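Local coordinates for multiple PDZ domain protein (PDB 4XH7) that probably serves as a multi-PDZ scaffold in cell signalling, its fourth PDZ domain being the kind of module that commonly binds C-terminal tails of partner proteins, at residues Asp74-Val79 / Met105-Arg110. Numbering follows the deposited sequence.
Sequences DELLEV and MVCCRR
Glu75 and Cys108 form an antiparallel hydrogen-bonded pair, Glu75 N to Cys108 O at 2.8 Å and Cys108 N to Glu75 O at 2.9 Å, in strands whose axes run 155° apart. Further along, a classic beta bulge sets Leu77 and Glu78 together against Val106: Val106 O accepts from both Leu77 N (2.9 Å) and Glu78 N (3.2 Å), while Glu78 O takes Val106 N. The bulge turns the Leu77 side chain toward the partner strand, where CD1 meets Cys108 SG at 3.8 Å and also Val106 CG1. These are neighbouring strands of the PDZ beta-sandwich, with 26-34 beyond 105-110; on the Val106 side, Trp18 and Leu14 of the N-terminal helix pack over Leu77, Glu78 and Val106, and Trp18 and Lys17 hold the Glu78 carboxylate. Leu76, Val79, Met105 and Cys107 line the other face. A turn in the Met105 chain about the CG-SD bond (chi3 60°) carries CE to Leu76 CD2, which also touches Cys107 SG at 3.6 Å. At the end near Asp74, Arg109 takes the carboxylate with two nitrogens, one to each oxygen: NE donates to OD1 and NH1 to OD2, both at 2.8 Å and nearly straight. Each oxygen is met on its syn side but with the nitrogen out of the carboxylate plane, the carboxylate and guanidinium planes being 29° apart. Replacing Arg109 by a leucine would probably leave the buried Asp74 carboxylate without its countercharge and both of these bonds, and Lys69 O without the NH1 donor. Asp74 OD2 additionally accepts from Phe71 N, which ties the carboxylate to the chain just before the strand.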
loop_
_atom_site.group_PDB
_atom_site.type_symbol
_atom_site.label_atom_id
_atom_site.label_comp_id
_atom_site.label_asym_id
_atom_site.label_seq_id
_atom_site.Cartn_x
_atom_site.Cartn_y
_atom_site.Cartn_z
ATOM N N ASP A 74 -4.788 -6.861 -3.545
ATOM C CA ASP A 74 -4.200 -6.446 -2.251
ATOM C C ASP A 74 -5.002 -5.303 -1.625
ATOM O O ASP A 74 -5.472 -4.400 -2.329
ATOM C CB ASP A 74 -2.747 -6.005 -2.427
ATOM C CG ASP A 74 -1.801 -7.173 -2.687
ATOM O OD1 ASP A 74 -2.216 -8.352 -2.574
ATOM O OD2 ASP A 74 -0.622 -6.908 -3.015
ATOM N N GLU A 75 -5.117 -5.327 -0.297
ATOM C CA GLU A 75 -5.830 -4.279 0.418
ATOM C C GLU A 75 -4.867 -3.193 0.852
ATOM O O GLU A 75 -3.821 -3.479 1.422
ATOM C CB GLU A 75 -6.553 -4.857 1.633
ATOM C CG GLU A 75 -7.301 -3.748 2.377
ATOM C CD GLU A 75 -8.244 -4.235 3.459
ATOM O OE1 GLU A 75 -8.933 -3.351 4.036
ATOM O OE2 GLU A 75 -8.291 -5.459 3.788
ATOM N N LEU A 76 -5.244 -1.926 0.650
ATOM C CA LEU A 76 -4.403 -0.797 1.062
ATOM C C LEU A 76 -4.531 -0.535 2.560
ATOM O O LEU A 76 -5.640 -0.401 3.047
ATOM C CB LEU A 76 -4.816 0.466 0.324
ATOM C CG LEU A 76 -4.686 0.373 -1.190
ATOM C CD1 LEU A 76 -5.172 1.718 -1.750
ATOM C CD2 LEU A 76 -3.269 0.156 -1.604
ATOM N N LEU A 77 -3.404 -0.447 3.273
ATOM C CA LEU A 77 -3.445 -0.183 4.722
ATOM C C LEU A 77 -2.889 1.173 5.166
ATOM O O LEU A 77 -3.495 1.843 6.009
ATOM C CB LEU A 77 -2.704 -1.279 5.501
ATOM C CG LEU A 77 -3.268 -2.682 5.277
ATOM C CD1 LEU A 77 -2.361 -3.689 5.980
ATOM C CD2 LEU A 77 -4.727 -2.790 5.747
ATOM N N GLU A 78 -1.755 1.580 4.603
ATOM C CA GLU A 78 -1.026 2.750 5.068
ATOM C C GLU A 78 -0.138 3.270 3.933
ATOM O O GLU A 78 0.402 2.479 3.135
ATOM C CB GLU A 78 -0.174 2.393 6.288
ATOM C CG GLU A 78 0.595 3.561 6.866
ATOM C CD GLU A 78 1.539 3.129 7.992
ATOM O OE1 GLU A 78 2.764 3.311 7.826
ATOM O OE2 GLU A 78 1.040 2.659 9.037
ATOM N N VAL A 79 0.014 4.593 3.817
ATOM C CA VAL A 79 0.999 5.100 2.824
ATOM C C VAL A 79 1.772 6.211 3.516
ATOM O O VAL A 79 1.139 7.107 4.094
ATOM C CB VAL A 79 0.362 5.667 1.523
ATOM C CG1 VAL A 79 -0.103 4.551 0.604
ATOM C CG2 VAL A 79 -0.807 6.609 1.814
ATOM N N MET A 105 4.359 1.982 0.848
ATOM C CA MET A 105 2.977 1.513 0.881
ATOM C C MET A 105 2.946 0.295 1.728
ATOM O O MET A 105 3.799 -0.581 1.552
ATOM C CB MET A 105 2.481 1.163 -0.528
ATOM C CG MET A 105 2.505 2.339 -1.469
ATOM S SD MET A 105 1.801 1.891 -3.083
ATOM C CE MET A 105 0.141 1.402 -2.577
ATOM N N VAL A 106 1.964 0.183 2.625
ATOM C CA VAL A 106 1.750 -1.069 3.330
ATOM C C VAL A 106 0.416 -1.614 2.880
ATOM O O VAL A 106 -0.591 -0.893 2.935
ATOM C CB VAL A 106 1.708 -0.898 4.874
ATOM C CG1 VAL A 106 1.500 -2.285 5.595
ATOM C CG2 VAL A 106 2.961 -0.160 5.378
ATOM N N CYS A 107 0.408 -2.873 2.448
ATOM C CA CYS A 107 -0.829 -3.548 2.015
ATOM C C CYS A 107 -0.944 -4.907 2.645
ATOM O O CYS A 107 -0.013 -5.375 3.311
ATOM C CB CYS A 107 -0.861 -3.748 0.495
ATOM S SG CYS A 107 -0.811 -2.195 -0.462
ATOM N N CYS A 108 -2.076 -5.578 2.438
ATOM C CA CYS A 108 -2.153 -6.986 2.879
ATOM C C CYS A 108 -2.990 -7.825 1.956
ATOM O O CYS A 108 -3.691 -7.310 1.060
ATOM C CB CYS A 108 -2.711 -7.089 4.307
ATOM S SG CYS A 108 -4.402 -6.478 4.471
ATOM N N ARG A 109 -2.844 -9.137 2.088
ATOM C CA ARG A 109 -3.708 -10.060 1.325
ATOM C C ARG A 109 -4.102 -11.194 2.281
ATOM O O ARG A 109 -3.363 -11.497 3.196
ATOM C CB ARG A 109 -3.014 -10.586 0.044
ATOM C CG ARG A 109 -1.669 -11.309 0.277
ATOM C CD ARG A 109 -0.990 -11.629 -1.100
ATOM N NE ARG A 109 -0.468 -10.423 -1.712
ATOM C CZ ARG A 109 0.814 -10.123 -1.872
ATOM N NH1 ARG A 109 1.138 -8.966 -2.436
ATOM N NH2 ARG A 109 1.764 -10.977 -1.497
ATOM N N ARG A 110 -5.272 -11.784 2.087
ATOM C CA ARG A 110 -5.672 -12.910 2.942
ATOM C C ARG A 110 -4.732 -14.099 2.658
ATOM O O ARG A 110 -4.299 -14.301 1.527
ATOM C CB ARG A 110 -7.135 -13.267 2.676
ATOM C CG ARG A 110 -8.142 -12.318 3.265
#